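Local coordinates for ketol-acid reductoisomerase (NAD(+)) (uncultured archaeon GZfos26G2, PDB 4XDY), which catalyses the magnesium-dependent methyl migration and NADH-driven reduction of (S)-2-acetolactate to (R)-2,3-dihydroxy-isovalerate in branched-chain amino acid biosynthesis, at residues 17-22 / 78-83; 22-27 / 42-47; 105-110 / 128-133. All coordinates share one frame; numbering follows the deposited sequence.

From the N terminus, strand 18-22 comes first and serves two of the contacts. Contact 2 closes the shorter loop on it: the chain runs through the glycine-rich turn and helix 26-37 and returns as strand 41-50 beside the end of strand 18-22. Contact 1 closes later, when strand 80-83 reaches the other edge of strand 18-22, so contact 2 lies within its loop and the two share Met22. Contact 3 follows in series, joining strand 107-110 to strand 128-134. Strands 80-83 and 107-110 are neighbours, with Val81 N on Ala107 O, so all three contacts belong to one sheet of the N-terminal Rossmann domain.

Contact 1: residues 17-22 / 78-83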
ATOM      1  N   LYS A  17      12.324  19.428  30.105  1.00 41.19           N
ATOM      2  CA  LYS A  17      11.075  18.800  30.441  1.00 41.23           C
ATOM      3  C   LYS A  17      11.291  17.291  30.349  1.00 33.23           C
ATOM      4  O   LYS A  17      12.050  16.808  29.510  1.00 39.18           O
ATOM      5  CB  LYS A  17       9.967  19.294  29.523  1.00 37.12           C
ATOM      6  CG  LYS A  17       9.345  20.545  30.076  1.00 42.41           C
ATOM      7  CD  LYS A  17       8.351  21.148  29.151  1.00 39.74           C
ATOM      8  CE  LYS A  17       7.889  22.493  29.684  1.00 36.12           C
ATOM      9  NZ  LYS A  17       6.911  22.416  30.781  1.00 35.46           N
ATOM     10  N   THR A  18      10.634  16.602  31.255  1.00 31.86           N
ATOM     11  CA  THR A  18      10.549  15.148  31.222  1.00 28.85           C
ATOM     12  C   THR A  18       9.146  14.756  30.686  1.00 25.41           C
ATOM     13  O   THR A  18       8.114  15.279  31.150  1.00 27.40           O
ATOM     14  CB  THR A  18      10.732  14.624  32.645  1.00 30.78           C
ATOM     15  OG1 THR A  18      12.086  14.922  33.029  1.00 34.74           O
ATOM     16  CG2 THR A  18      10.483  13.103  32.716  1.00 28.91           C
ATOM     17  N   ILE A  19       9.175  13.848  29.744  1.00 27.56           N
ATOM     18  CA  ILE A  19       7.941  13.267  29.178  1.00 26.65           C
ATOM     19  C   ILE A  19       7.749  11.868  29.783  1.00 22.31           C
ATOM     20  O   ILE A  19       8.635  10.973  29.593  1.00 24.68           O
ATOM     21  CB  ILE A  19       8.044  13.068  27.644  1.00 25.94           C
ATOM     22  CG1 ILE A  19       8.675  14.260  26.900  1.00 31.09           C
ATOM     23  CG2 ILE A  19       6.662  12.574  27.084  1.00 26.08           C
ATOM     24  CD1 ILE A  19       7.928  15.492  27.100  1.00 33.43           C
ATOM     25  N   ALA A  20       6.638  11.693  30.459  1.00 23.13           N
ATOM     26  CA  ALA A  20       6.204  10.387  30.954  1.00 24.97           C
ATOM     27  C   ALA A  20       5.300   9.750  29.904  1.00 23.08           C
ATOM     28  O   ALA A  20       4.199  10.230  29.682  1.00 24.86           O
ATOM     29  CB  ALA A  20       5.466  10.531  32.252  1.00 25.16           C
ATOM     30  N   VAL A  21       5.810   8.728  29.256  1.00 21.87           N
ATOM     31  CA  VAL A  21       5.034   7.990  28.217  1.00 23.27           C
ATOM     32  C   VAL A  21       4.340   6.833  28.898  1.00 23.27           C
ATOM     33  O   VAL A  21       5.024   5.919  29.376  1.00 23.90           O
ATOM     34  CB  VAL A  21       5.919   7.528  27.076  1.00 23.40           C
ATOM     35  CG1 VAL A  21       5.150   6.588  26.128  1.00 25.10           C
ATOM     36  CG2 VAL A  21       6.486   8.730  26.298  1.00 28.15           C
ATOM     37  N   MET A  22       3.006   6.907  28.978  1.00 22.21           N
ATOM     38  CA  MET A  22       2.187   5.871  29.570  1.00 23.40           C
ATOM     39  C   MET A  22       1.786   4.833  28.504  1.00 22.02           C
ATOM     40  O   MET A  22       1.028   5.140  27.609  1.00 20.92           O
ATOM     41  CB  MET A  22       0.964   6.441  30.218  1.00 22.31           C
ATOM     42  CG  MET A  22       1.187   7.697  31.093  1.00 27.89           C
ATOM     43  SD  MET A  22       2.398   7.297  32.376  1.00 26.46           S
ATOM     44  CE  MET A  22       1.972   8.586  33.540  1.00 28.96           C
ATOM     45  N   GLY A  78       6.583  13.151  35.372  1.00 28.92           N
ATOM     46  CA  GLY A  78       6.535  13.785  34.069  1.00 30.13           C
ATOM     47  C   GLY A  78       6.022  15.223  34.152  1.00 28.54           C
ATOM     48  O   GLY A  78       5.029  15.496  34.796  1.00 26.74           O
ATOM     49  N   ASP A  79       6.668  16.087  33.388  1.00 27.92           N
ATOM     50  CA  ASP A  79       6.114  17.409  33.115  1.00 28.10           C
ATOM     51  C   ASP A  79       4.999  17.306  32.053  1.00 28.34           C
ATOM     52  O   ASP A  79       4.068  18.099  32.048  1.00 28.33           O
ATOM     53  CB  ASP A  79       7.221  18.301  32.583  1.00 27.38           C
ATOM     54  CG  ASP A  79       8.345  18.482  33.602  1.00 31.04           C
ATOM     55  OD1 ASP A  79       7.983  18.870  34.703  1.00 28.74           O
ATOM     56  OD2 ASP A  79       9.508  18.108  33.333  1.00 29.34           O
ATOM     57  N   VAL A  80       5.200  16.356  31.126  1.00 25.02           N
ATOM     58  CA  VAL A  80       4.191  15.971  30.126  1.00 25.40           C
ATOM     59  C   VAL A  80       3.801  14.536  30.434  1.00 23.38           C
ATOM     60  O   VAL A  80       4.653  13.690  30.549  1.00 24.55           O
ATOM     61  CB  VAL A  80       4.703  16.096  28.670  1.00 25.15           C
ATOM     62  CG1 VAL A  80       3.572  15.739  27.690  1.00 26.17           C
ATOM     63  CG2 VAL A  80       5.159  17.516  28.400  1.00 24.48           C
ATOM     64  N   VAL A  81       2.502  14.317  30.623  1.00 24.08           N
ATOM     65  CA  VAL A  81       1.991  12.970  30.903  1.00 24.83           C
ATOM     66  C   VAL A  81       1.256  12.515  29.620  1.00 21.68           C
ATOM     67  O   VAL A  81       0.212  13.043  29.316  1.00 20.25           O
ATOM     68  CB  VAL A  81       1.050  12.963  32.084  1.00 26.43           C
ATOM     69  CG1 VAL A  81       0.428  11.577  32.299  1.00 26.38           C
ATOM     70  CG2 VAL A  81       1.802  13.356  33.371  1.00 26.97           C
ATOM     71  N   HIS A  82       1.925  11.657  28.868  1.00 22.37           N
ATOM     72  CA  HIS A  82       1.512  11.401  27.492  1.00 21.81           C
ATOM     73  C   HIS A  82       0.896   9.997  27.445  1.00 20.66           C
ATOM     74  O   HIS A  82       1.621   8.998  27.621  1.00 20.26           O
ATOM     75  CB  HIS A  82       2.723  11.499  26.616  1.00 22.63           C
ATOM     76  CG  HIS A  82       2.460  11.323  25.154  1.00 20.93           C
ATOM     77  ND1 HIS A  82       1.231  11.529  24.591  1.00 22.45           N
ATOM     78  CD2 HIS A  82       3.286  11.023  24.127  1.00 22.70           C
ATOM     79  CE1 HIS A  82       1.305  11.360  23.285  1.00 20.95           C
ATOM     80  NE2 HIS A  82       2.528  11.033  22.981  1.00 20.64           N
ATOM     81  N   ILE A  83      -0.411   9.969  27.235  1.00 21.82           N
ATOM     82  CA  ILE A  83      -1.245   8.759  27.411  1.00 21.29           C
ATOM     83  C   ILE A  83      -1.224   7.992  26.092  1.00 20.35           C
ATOM     84  O   ILE A  83      -1.865   8.412  25.136  1.00 20.58           O
ATOM     85  CB  ILE A  83      -2.622   9.103  27.927  1.00 21.11           C
ATOM     86  CG1 ILE A  83      -2.506   9.671  29.366  1.00 22.55           C
ATOM     87  CG2 ILE A  83      -3.494   7.839  28.024  1.00 21.09           C
ATOM     88  CD1 ILE A  83      -3.769  10.205  29.929  1.00 25.27           C
TER
HETATM   89  O   HOH W   1       4.661  20.698  30.367  1.00 31.83           O
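Asp79 turns its carboxylate onto the backbone N of Thr18. Its CG stands anti to the carbonyl carbon (chi1 -62°), which brings OD2 to 2.8 Å from Thr18 N in an almost straight bond that uses the anti lone pair of OD2. The Asp79 and Thr18 side chains cross at about a right angle, and the hydroxyl of Thr18 goes to Asn41 instead. Thr18 O is gripped twice: Val80 N lies 3.1 Å from it in the carbonyl plane, while Asp79 N approaches tilted from that plane. Lys17 runs past Asp79 with its CG 4.0 Å from Asp79 CB, then bends at its end so that NZ reaches a water that also bonds Asp79 O.

Further along, the side chains divide between the two faces. On one, Ile19 and Val80 lie side by side and point the same way, Ile19 CD1 resting 3.6 Å from Val80 CB; His82 lies beside Ile19, its CB next to Ile19 CG2, and its ring meets Val21 CG2 obliquely. On the other, Met22 folds back at chi2 (-57°) and lays its CE 3.6 Å from Val81 CG1. Ala20 sits on this face too, its CB 3.9 Å from Gly78 CA, where a side chain on Gly78 would collide with it. Helix 71-77 packs on Met22, and Val80 and His82 touch Cys109 of the next strand.

Between the faces the backbones bond in parallel register, Ala20 N to Val80 O and His82 N to Ala20 O at 2.8 Å each, then Met22 N to His82 O. The two strand axes run 22° apart. Such a pairing of the first strand with a later strand of the chain's parallel core is characteristic of the Rossmann fold, whose dinucleotide site opens just beyond Met22.

Contact 2: residues 22-27 / 42-47. With NAI (1,4-dihydronicotinamide adenine dinucleotide), chain E.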
ATOM      1  N   MET A  22       3.006   6.907  28.978  1.00 22.21           N
ATOM      2  CA  MET A  22       2.187   5.871  29.570  1.00 23.40           C
ATOM      3  C   MET A  22       1.786   4.833  28.504  1.00 22.02           C
ATOM      4  O   MET A  22       1.028   5.140  27.609  1.00 20.92           O
ATOM      5  CB  MET A  22       0.964   6.441  30.218  1.00 22.31           C
ATOM      6  CG  MET A  22       1.187   7.697  31.093  1.00 27.89           C
ATOM      7  SD  MET A  22       2.398   7.297  32.376  1.00 26.46           S
ATOM      8  CE  MET A  22       1.972   8.586  33.540  1.00 28.96           C
ATOM      9  N   GLY A  23       2.202   3.595  28.694  1.00 22.03           N
ATOM     10  CA  GLY A  23       2.015   2.532  27.691  1.00 22.21           C
ATOM     11  C   GLY A  23       3.100   2.398  26.710  1.00 21.85           C
ATOM     12  O   GLY A  23       3.292   3.283  25.889  1.00 25.73           O
ATOM     13  N   TYR A  24       3.817   1.276  26.694  1.00 22.25           N
ATOM     14  CA  TYR A  24       4.855   1.056  25.763  1.00 22.30           C
ATOM     15  C   TYR A  24       4.447   0.056  24.706  1.00 23.19           C
ATOM     16  O   TYR A  24       5.126  -0.949  24.568  1.00 24.63           O
ATOM     17  CB  TYR A  24       6.137   0.539  26.510  1.00 23.88           C
ATOM     18  CG  TYR A  24       7.456   0.589  25.822  1.00 22.22           C
ATOM     19  CD1 TYR A  24       8.173   1.765  25.705  1.00 21.92           C
ATOM     20  CD2 TYR A  24       8.073  -0.570  25.367  1.00 23.21           C
ATOM     21  CE1 TYR A  24       9.402   1.827  25.100  1.00 23.72           C
ATOM     22  CE2 TYR A  24       9.326  -0.533  24.753  1.00 25.78           C
ATOM     23  CZ  TYR A  24      10.023   0.679  24.658  1.00 25.97           C
ATOM     24  OH  TYR A  24      11.241   0.789  24.040  1.00 25.03           O
ATOM     25  N   GLY A  25       3.418   0.366  23.900  1.00 23.95           N
ATOM     26  CA  GLY A  25       2.928  -0.483  22.829  1.00 24.14           C
ATOM     27  C   GLY A  25       3.273   0.144  21.490  1.00 23.52           C
ATOM     28  O   GLY A  25       4.355   0.696  21.326  1.00 21.50           O
ATOM     29  N   ALA A  26       2.399   0.024  20.489  1.00 21.66           N
ATOM     30  CA  ALA A  26       2.837   0.398  19.110  1.00 22.03           C
ATOM     31  C   ALA A  26       3.306   1.861  19.115  1.00 18.83           C
ATOM     32  O   ALA A  26       4.378   2.182  18.579  1.00 20.43           O
ATOM     33  CB  ALA A  26       1.654   0.251  18.153  1.00 23.62           C
ATOM     34  N   GLN A  27       2.489   2.741  19.682  1.00 19.40           N
ATOM     35  CA  GLN A  27       2.815   4.161  19.726  1.00 18.73           C
ATOM     36  C   GLN A  27       3.839   4.528  20.840  1.00 22.30           C
ATOM     37  O   GLN A  27       4.744   5.303  20.581  1.00 20.92           O
ATOM     38  CB  GLN A  27       1.563   5.012  19.830  1.00 20.97           C
ATOM     39  CG  GLN A  27       0.783   5.134  18.501  1.00 21.30           C
ATOM     40  CD  GLN A  27       1.561   5.737  17.346  1.00 20.94           C
ATOM     41  OE1 GLN A  27       1.356   5.370  16.168  1.00 22.84           O
ATOM     42  NE2 GLN A  27       2.422   6.640  17.653  1.00 18.38           N
ATOM     43  N   VAL A  42      12.911  10.942  28.811  1.00 27.78           N
ATOM     44  CA  VAL A  42      11.649  10.170  28.855  1.00 28.49           C
ATOM     45  C   VAL A  42      11.615   9.183  29.989  1.00 28.81           C
ATOM     46  O   VAL A  42      12.622   8.478  30.220  1.00 35.59           O
ATOM     47  CB  VAL A  42      11.455   9.360  27.544  1.00 29.16           C
ATOM     48  CG1 VAL A  42      10.165   8.510  27.609  1.00 29.01           C
ATOM     49  CG2 VAL A  42      11.456  10.290  26.346  1.00 29.21           C
ATOM     50  N   VAL A  43      10.471   9.053  30.651  1.00 24.32           N
ATOM     51  CA  VAL A  43      10.264   7.927  31.549  1.00 29.71           C
ATOM     52  C   VAL A  43       9.038   7.167  31.095  1.00 30.04           C
ATOM     53  O   VAL A  43       8.147   7.798  30.471  1.00 27.71           O
ATOM     54  CB  VAL A  43      10.190   8.333  33.028  1.00 32.21           C
ATOM     55  CG1 VAL A  43      11.488   9.082  33.368  1.00 39.71           C
ATOM     56  CG2 VAL A  43       8.976   9.162  33.346  1.00 31.83           C
ATOM     57  N   ILE A  44       9.106   5.845  31.233  1.00 25.58           N
ATOM     58  CA  ILE A  44       7.947   4.958  30.894  1.00 26.54           C
ATOM     59  C   ILE A  44       7.114   4.686  32.102  1.00 27.23           C
ATOM     60  O   ILE A  44       7.620   4.224  33.140  1.00 30.07           O
ATOM     61  CB  ILE A  44       8.387   3.644  30.244  1.00 23.54           C
ATOM     62  CG1 ILE A  44       9.318   3.908  29.068  1.00 26.11           C
ATOM     63  CG2 ILE A  44       7.161   2.822  29.820  1.00 26.30           C
ATOM     64  CD1 ILE A  44       8.706   4.812  27.960  1.00 26.23           C
ATOM     65  N   GLY A  45       5.830   4.952  31.981  1.00 23.38           N
ATOM     66  CA  GLY A  45       4.794   4.480  32.914  1.00 24.01           C
ATOM     67  C   GLY A  45       4.189   3.191  32.339  1.00 28.59           C
ATOM     68  O   GLY A  45       3.637   3.193  31.238  1.00 24.82           O
ATOM     69  N   GLU A  46       4.316   2.079  33.082  1.00 27.40           N
ATOM     70  CA  GLU A  46       3.755   0.804  32.642  1.00 26.55           C
ATOM     71  C   GLU A  46       3.278   0.021  33.821  1.00 31.02           C
ATOM     72  O   GLU A  46       3.363   0.511  34.956  1.00 27.16           O
ATOM     73  CB  GLU A  46       4.756   0.018  31.785  1.00 27.48           C
ATOM     74  CG  GLU A  46       4.460   0.066  30.287  1.00 25.44           C
ATOM     75  CD  GLU A  46       3.207  -0.689  29.811  1.00 26.28           C
ATOM     76  OE1 GLU A  46       2.456  -1.205  30.639  1.00 26.11           O
ATOM     77  OE2 GLU A  46       2.899  -0.640  28.558  1.00 25.22           O
ATOM     78  N   THR A  47       2.664  -1.129  33.525  1.00 30.00           N
ATOM     79  CA  THR A  47       2.134  -2.015  34.519  1.00 31.02           C
ATOM     80  C   THR A  47       2.855  -3.376  34.403  1.00 36.34           C
ATOM     81  O   THR A  47       2.878  -4.003  33.349  1.00 30.24           O
ATOM     82  CB  THR A  47       0.632  -2.198  34.333  1.00 32.81           C
ATOM     83  OG1 THR A  47      -0.008  -0.908  34.297  1.00 27.67           O
ATOM     84  CG2 THR A  47       0.053  -3.013  35.509  1.00 35.19           C
TER
HETATM   85  PA  NAI E 403      -1.481  -0.457  22.730  1.00 22.31           P
HETATM   86  O1A NAI E 403      -2.781  -1.239  22.484  1.00 23.40           O
HETATM   87  O2A NAI E 403      -0.263  -0.812  21.995  1.00 22.92           O
HETATM   88  O5B NAI E 403      -1.335  -0.382  24.333  1.00 24.26           O
HETATM   89  C5B NAI E 403      -0.136   0.195  24.925  1.00 24.35           C
HETATM   90  C4B NAI E 403       0.275  -0.675  26.152  1.00 25.09           C
HETATM   91  O4B NAI E 403      -0.764  -0.488  27.107  1.00 24.90           O
HETATM   92  C3B NAI E 403       0.373  -2.212  25.965  1.00 23.72           C
HETATM   93  O3B NAI E 403       1.606  -2.490  25.300  1.00 25.97           O
HETATM   94  C2B NAI E 403       0.243  -2.714  27.388  1.00 27.28           C
HETATM   95  O2B NAI E 403       1.548  -2.754  27.971  1.00 26.19           O
HETATM   96  C1B NAI E 403      -0.617  -1.597  28.031  1.00 29.12           C
HETATM   97  N9A NAI E 403      -1.948  -2.083  28.356  1.00 27.03           N
HETATM   98  C8A NAI E 403      -2.739  -2.822  27.468  1.00 27.60           C
HETATM   99  N7A NAI E 403      -3.887  -3.120  28.061  1.00 26.31           N
HETATM  100  C5A NAI E 403      -3.825  -2.613  29.321  1.00 26.91           C
HETATM  101  C6A NAI E 403      -4.703  -2.620  30.476  1.00 26.53           C
HETATM  102  N6A NAI E 403      -5.896  -3.230  30.451  1.00 31.57           N
HETATM  103  N1A NAI E 403      -4.342  -1.955  31.605  1.00 29.96           N
HETATM  104  C2A NAI E 403      -3.139  -1.348  31.685  1.00 27.80           C
HETATM  105  N3A NAI E 403      -2.268  -1.284  30.693  1.00 26.65           N
HETATM  106  C4A NAI E 403      -2.552  -1.914  29.495  1.00 26.83           C
HETATM  107  O3  NAI E 403      -1.855   1.162  22.421  1.00 22.54           O
HETATM  108  PN  NAI E 403      -1.623   1.869  20.932  1.00 23.26           P
HETATM  109  O1N NAI E 403      -2.316   1.057  19.856  1.00 23.02           O
HETATM  110  O2N NAI E 403      -0.179   2.123  20.829  1.00 19.33           O
HETATM  111  O5D NAI E 403      -2.570   3.110  21.191  1.00 21.81           O
HETATM  112  C5D NAI E 403      -2.079   4.207  22.034  1.00 22.16           C
HETATM  113  C4D NAI E 403      -2.811   5.554  21.690  1.00 21.21           C
HETATM  114  O4D NAI E 403      -2.271   5.902  20.399  1.00 21.51           O
HETATM  115  C3D NAI E 403      -4.311   5.466  21.482  1.00 20.57           C
HETATM  116  O3D NAI E 403      -4.935   6.684  21.904  1.00 19.39           O
HETATM  117  C2D NAI E 403      -4.514   5.281  19.960  1.00 20.24           C
HETATM  118  O2D NAI E 403      -5.781   5.668  19.433  1.00 19.19           O
HETATM  119  C1D NAI E 403      -3.375   6.134  19.443  1.00 23.42           C
HETATM  120  N1N NAI E 403      -2.833   5.868  18.105  1.00 20.72           N
HETATM  121  C2N NAI E 403      -2.387   4.625  17.827  1.00 23.74           C
HETATM  122  C3N NAI E 403      -1.854   4.333  16.621  1.00 20.94           C
HETATM  123  C7N NAI E 403      -1.295   3.034  16.399  1.00 23.75           C
HETATM  124  O7N NAI E 403      -1.565   1.964  17.027  1.00 27.39           O
HETATM  125  N7N NAI E 403      -0.250   3.053  15.611  1.00 20.89           N
HETATM  126  C4N NAI E 403      -1.755   5.394  15.640  1.00 24.08           C
HETATM  127  C5N NAI E 403      -2.038   6.725  16.080  1.00 24.25           C
HETATM  128  C6N NAI E 403      -2.604   6.904  17.302  1.00 22.46           C
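Glu46 reaches across to the turn after strand 18-22 and takes Tyr24 N on its OE2, in the strand-turn-helix arrangement of a Rossmann beta-alpha-beta unit. Gly23 and Gly25 belong to its GxGxxG sequence, and NADH lies against the turn.

Two hydrogen bonds join the segments directly. Gly23 N meets Gly45 O at 2.9 Å, continuing the parallel pairing of Met22 with Gly45, while Tyr24 N meets Glu46 OE2 at 2.8 Å, approaching on the anti side but 21° out of the carboxylate plane. The other oxygen, OE1, accepts Thr47 N through its anti lone pair, so backbone amides hold both ends of the carboxylate and limit its rotation.

The apolar contacts are few. Ile44 puts CD1 3.8 Å from Tyr24 CD1, the two side chains crossing at a slant, and its CG2 faces Tyr24 CB. Tyr24 CG stands anti to the backbone N (chi1 -163°), which sets the ring beside Ile44; the hydroxyl beyond it bonds Asp64 and Asn33. Met22 SD rests 3.7 Å from Gly45 CA, where any side chain on Gly45 would clash with the sulfur. Gly23 needs to be glycine as well, since its backbone angles would jam a CB against the preceding carbonyl.

The cofactor is held by backbone and side chain alike. Gly25 holds the N-cap position of helix 26-37, whose first amides turn to the diphosphate: Ala26 N bonds NAI O2A and Gln27 N bonds NAI O2N at 3.0 Å. An alanine in place of Glu46 would probably leave Tyr24 N and the adenosine ribose without their shared acceptor and the turn less firmly set. That ribose contact is short: NAI O2B donates to Glu46 OE2 at 2.6 Å.

Contact 3: residues 105-110 / 128-133; sequences GKALCF and DVIMVA
Cys109 and Ile130 make the tight centre of this contact. Ile130 CG1 lies between its own backbone N and carbonyl carbon (chi1 57°), an uncommon setting that lays the CG1-CD1 arm along Cys109: CG1 is 3.6 Å from both Cys109 CB and SG. The sulfur also touches Val132 CG2 at 3.9 Å. Helix 165-175 packs on this face through Ile130 and Val132.

Across the sheet, Phe110 presents a ring edge to Ile130 O, which lies in the ring plane. Met131 CG comes 3.3 Å from Phe110 O before the extended chain leads away to pack on Phe188 and Glu191 of helix 188-203. Strands 107-110 and 128-134 run parallel, joined by a crossover through helix 114-117 in the Rossmann domain. Leu108 N bonds Asp128 O at 2.8 Å and Ile130 N bonds Leu108 O, whereas the Phe110 N to Ile130 O bond is weak, bent to 131°; Val132 N restores a firmer bond to Phe110 O.

At the other end side-chain packing is sparser and a water takes part, though Asp128 N still bonds Lys106 O at 2.9 Å. Ala107 offers Asp128 only a methyl, CB to CB 3.9 Å, and partly exposed Lys106 leads away to Gly78 and helix 71-77. Here a water links the two segments, donating to Gly105 O and, at 2.7 Å, to Asp128 OD2, which also bonds Ser162.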
ATOM      1  N   GLY A 105      -0.233  23.077  35.844  1.00 28.76           N
ATOM      2  CA  GLY A 105       0.757  23.323  34.819  1.00 29.74           C
ATOM      3  C   GLY A 105       1.512  22.193  34.214  1.00 30.19           C
ATOM      4  O   GLY A 105       2.347  22.428  33.319  1.00 29.92           O
ATOM      5  N   LYS A 106       1.342  20.966  34.717  1.00 26.84           N
ATOM      6  CA  LYS A 106       1.682  19.812  33.857  1.00 27.70           C
ATOM      7  C   LYS A 106       0.842  19.903  32.557  1.00 24.90           C
ATOM      8  O   LYS A 106      -0.216  20.599  32.502  1.00 25.70           O
ATOM      9  CB  LYS A 106       1.356  18.501  34.582  1.00 26.69           C
ATOM     10  CG  LYS A 106       2.470  17.951  35.541  1.00 32.66           C
ATOM     11  CD  LYS A 106       1.980  16.695  36.253  1.00 30.35           C
ATOM     12  CE  LYS A 106       2.726  16.357  37.545  1.00 31.63           C
ATOM     13  NZ  LYS A 106       4.147  16.052  37.295  1.00 33.39           N
ATOM     14  N   ALA A 107       1.291  19.146  31.555  1.00 23.10           N
ATOM     15  CA  ALA A 107       0.513  18.984  30.308  1.00 25.31           C
ATOM     16  C   ALA A 107       0.085  17.502  30.214  1.00 23.83           C
ATOM     17  O   ALA A 107       0.903  16.595  30.452  1.00 26.38           O
ATOM     18  CB  ALA A 107       1.354  19.358  29.117  1.00 24.29           C
ATOM     19  N   LEU A 108      -1.189  17.300  29.994  1.00 25.25           N
ATOM     20  CA  LEU A 108      -1.771  15.966  29.641  1.00 21.79           C
ATOM     21  C   LEU A 108      -1.864  15.894  28.134  1.00 21.81           C
ATOM     22  O   LEU A 108      -2.539  16.720  27.492  1.00 21.17           O
ATOM     23  CB  LEU A 108      -3.136  15.911  30.271  1.00 22.00           C
ATOM     24  CG  LEU A 108      -3.843  14.519  30.312  1.00 23.84           C
ATOM     25  CD1 LEU A 108      -3.107  13.501  31.178  1.00 26.28           C
ATOM     26  CD2 LEU A 108      -5.305  14.660  30.723  1.00 25.09           C
ATOM     27  N   CYS A 109      -1.240  14.866  27.566  1.00 21.46           N
ATOM     28  CA  CYS A 109      -1.113  14.740  26.129  1.00 19.86           C
ATOM     29  C   CYS A 109      -1.678  13.362  25.695  1.00 21.52           C
ATOM     30  O   CYS A 109      -1.710  12.409  26.494  1.00 20.69           O
ATOM     31  CB  CYS A 109       0.318  14.882  25.741  1.00 22.48           C
ATOM     32  SG  CYS A 109       0.759  15.028  24.028  1.00 23.36           S
ATOM     33  N   PHE A 110      -2.128  13.330  24.453  1.00 19.94           N
ATOM     34  CA  PHE A 110      -2.787  12.134  23.835  1.00 19.25           C
ATOM     35  C   PHE A 110      -2.243  12.051  22.418  1.00 19.03           C
ATOM     36  O   PHE A 110      -1.736  13.069  21.856  1.00 17.26           O
ATOM     37  CB  PHE A 110      -4.258  12.275  23.747  1.00 18.17           C
ATOM     38  CG  PHE A 110      -4.949  12.341  25.082  1.00 19.25           C
ATOM     39  CD1 PHE A 110      -5.046  13.563  25.767  1.00 19.82           C
ATOM     40  CD2 PHE A 110      -5.432  11.212  25.670  1.00 20.28           C
ATOM     41  CE1 PHE A 110      -5.697  13.631  26.988  1.00 20.67           C
ATOM     42  CE2 PHE A 110      -6.081  11.258  26.894  1.00 20.95           C
ATOM     43  CZ  PHE A 110      -6.232  12.463  27.549  1.00 21.65           C
ATOM     44  N   ASP A 128      -2.501  21.827  31.165  1.00 21.69           N
ATOM     45  CA  ASP A 128      -2.582  21.997  29.744  1.00 19.93           C
ATOM     46  C   ASP A 128      -3.129  20.620  29.205  1.00 21.93           C
ATOM     47  O   ASP A 128      -2.799  19.542  29.775  1.00 21.60           O
ATOM     48  CB  ASP A 128      -1.271  22.258  29.157  1.00 21.01           C
ATOM     49  CG  ASP A 128      -0.665  23.703  29.485  1.00 23.62           C
ATOM     50  OD1 ASP A 128      -1.440  24.603  29.737  1.00 23.69           O
ATOM     51  OD2 ASP A 128       0.564  23.809  29.309  1.00 24.61           O
ATOM     52  N   VAL A 129      -3.815  20.694  28.073  1.00 22.25           N
ATOM     53  CA  VAL A 129      -4.351  19.467  27.417  1.00 19.27           C
ATOM     54  C   VAL A 129      -4.055  19.569  25.926  1.00 19.03           C
ATOM     55  O   VAL A 129      -4.553  20.504  25.230  1.00 20.99           O
ATOM     56  CB  VAL A 129      -5.840  19.249  27.682  1.00 21.93           C
ATOM     57  CG1 VAL A 129      -6.368  17.941  26.980  1.00 23.21           C
ATOM     58  CG2 VAL A 129      -6.129  19.171  29.135  1.00 23.88           C
ATOM     59  N   ILE A 130      -3.195  18.675  25.468  1.00 18.50           N
ATOM     60  CA  ILE A 130      -2.652  18.709  24.150  1.00 19.88           C
ATOM     61  C   ILE A 130      -2.778  17.355  23.452  1.00 19.72           C
ATOM     62  O   ILE A 130      -2.928  16.325  24.113  1.00 19.47           O
ATOM     63  CB  ILE A 130      -1.211  19.205  24.123  1.00 20.73           C
ATOM     64  CG1 ILE A 130      -0.357  18.350  25.015  1.00 22.33           C
ATOM     65  CG2 ILE A 130      -1.210  20.677  24.603  1.00 21.23           C
ATOM     66  CD1 ILE A 130       1.092  18.597  24.816  1.00 23.16           C
ATOM     67  N   MET A 131      -2.598  17.378  22.141  1.00 20.00           N
ATOM     68  CA  MET A 131      -2.577  16.161  21.344  1.00 19.97           C
ATOM     69  C   MET A 131      -1.560  16.266  20.254  1.00 18.81           C
ATOM     70  O   MET A 131      -1.489  17.289  19.522  1.00 19.08           O
ATOM     71  CB  MET A 131      -3.976  15.854  20.715  1.00 21.11           C
ATOM     72  CG  MET A 131      -3.732  14.711  19.789  1.00 23.47           C
ATOM     73  SD  MET A 131      -5.251  13.975  19.413  1.00 34.44           S
ATOM     74  CE  MET A 131      -5.770  15.111  18.541  1.00 13.38           C
ATOM     75  N   VAL A 132      -0.719  15.246  20.142  1.00 17.75           N
ATOM     76  CA  VAL A 132       0.177  15.050  19.020  1.00 17.71           C
ATOM     77  C   VAL A 132      -0.170  13.713  18.343  1.00 19.74           C
ATOM     78  O   VAL A 132       0.153  12.627  18.886  1.00 20.01           O
ATOM     79  CB  VAL A 132       1.650  15.173  19.418  1.00 22.00           C
ATOM     80  CG1 VAL A 132       1.894  16.597  20.006  1.00 23.13           C
ATOM     81  CG2 VAL A 132       2.086  14.139  20.507  1.00 20.90           C
ATOM     82  N   ALA A 133      -0.898  13.798  17.246  1.00 17.07           N
ATOM     83  CA  ALA A 133      -1.492  12.595  16.615  1.00 17.79           C
ATOM     84  C   ALA A 133      -0.797  12.236  15.350  1.00 16.81           C
ATOM     85  O   ALA A 133      -0.952  12.966  14.368  1.00 18.57           O
ATOM     86  CB  ALA A 133      -2.956  12.828  16.353  1.00 20.78           C
TER
HETATM   87  O   HOH W   2       2.721  22.545  30.401  1.00 29.10           O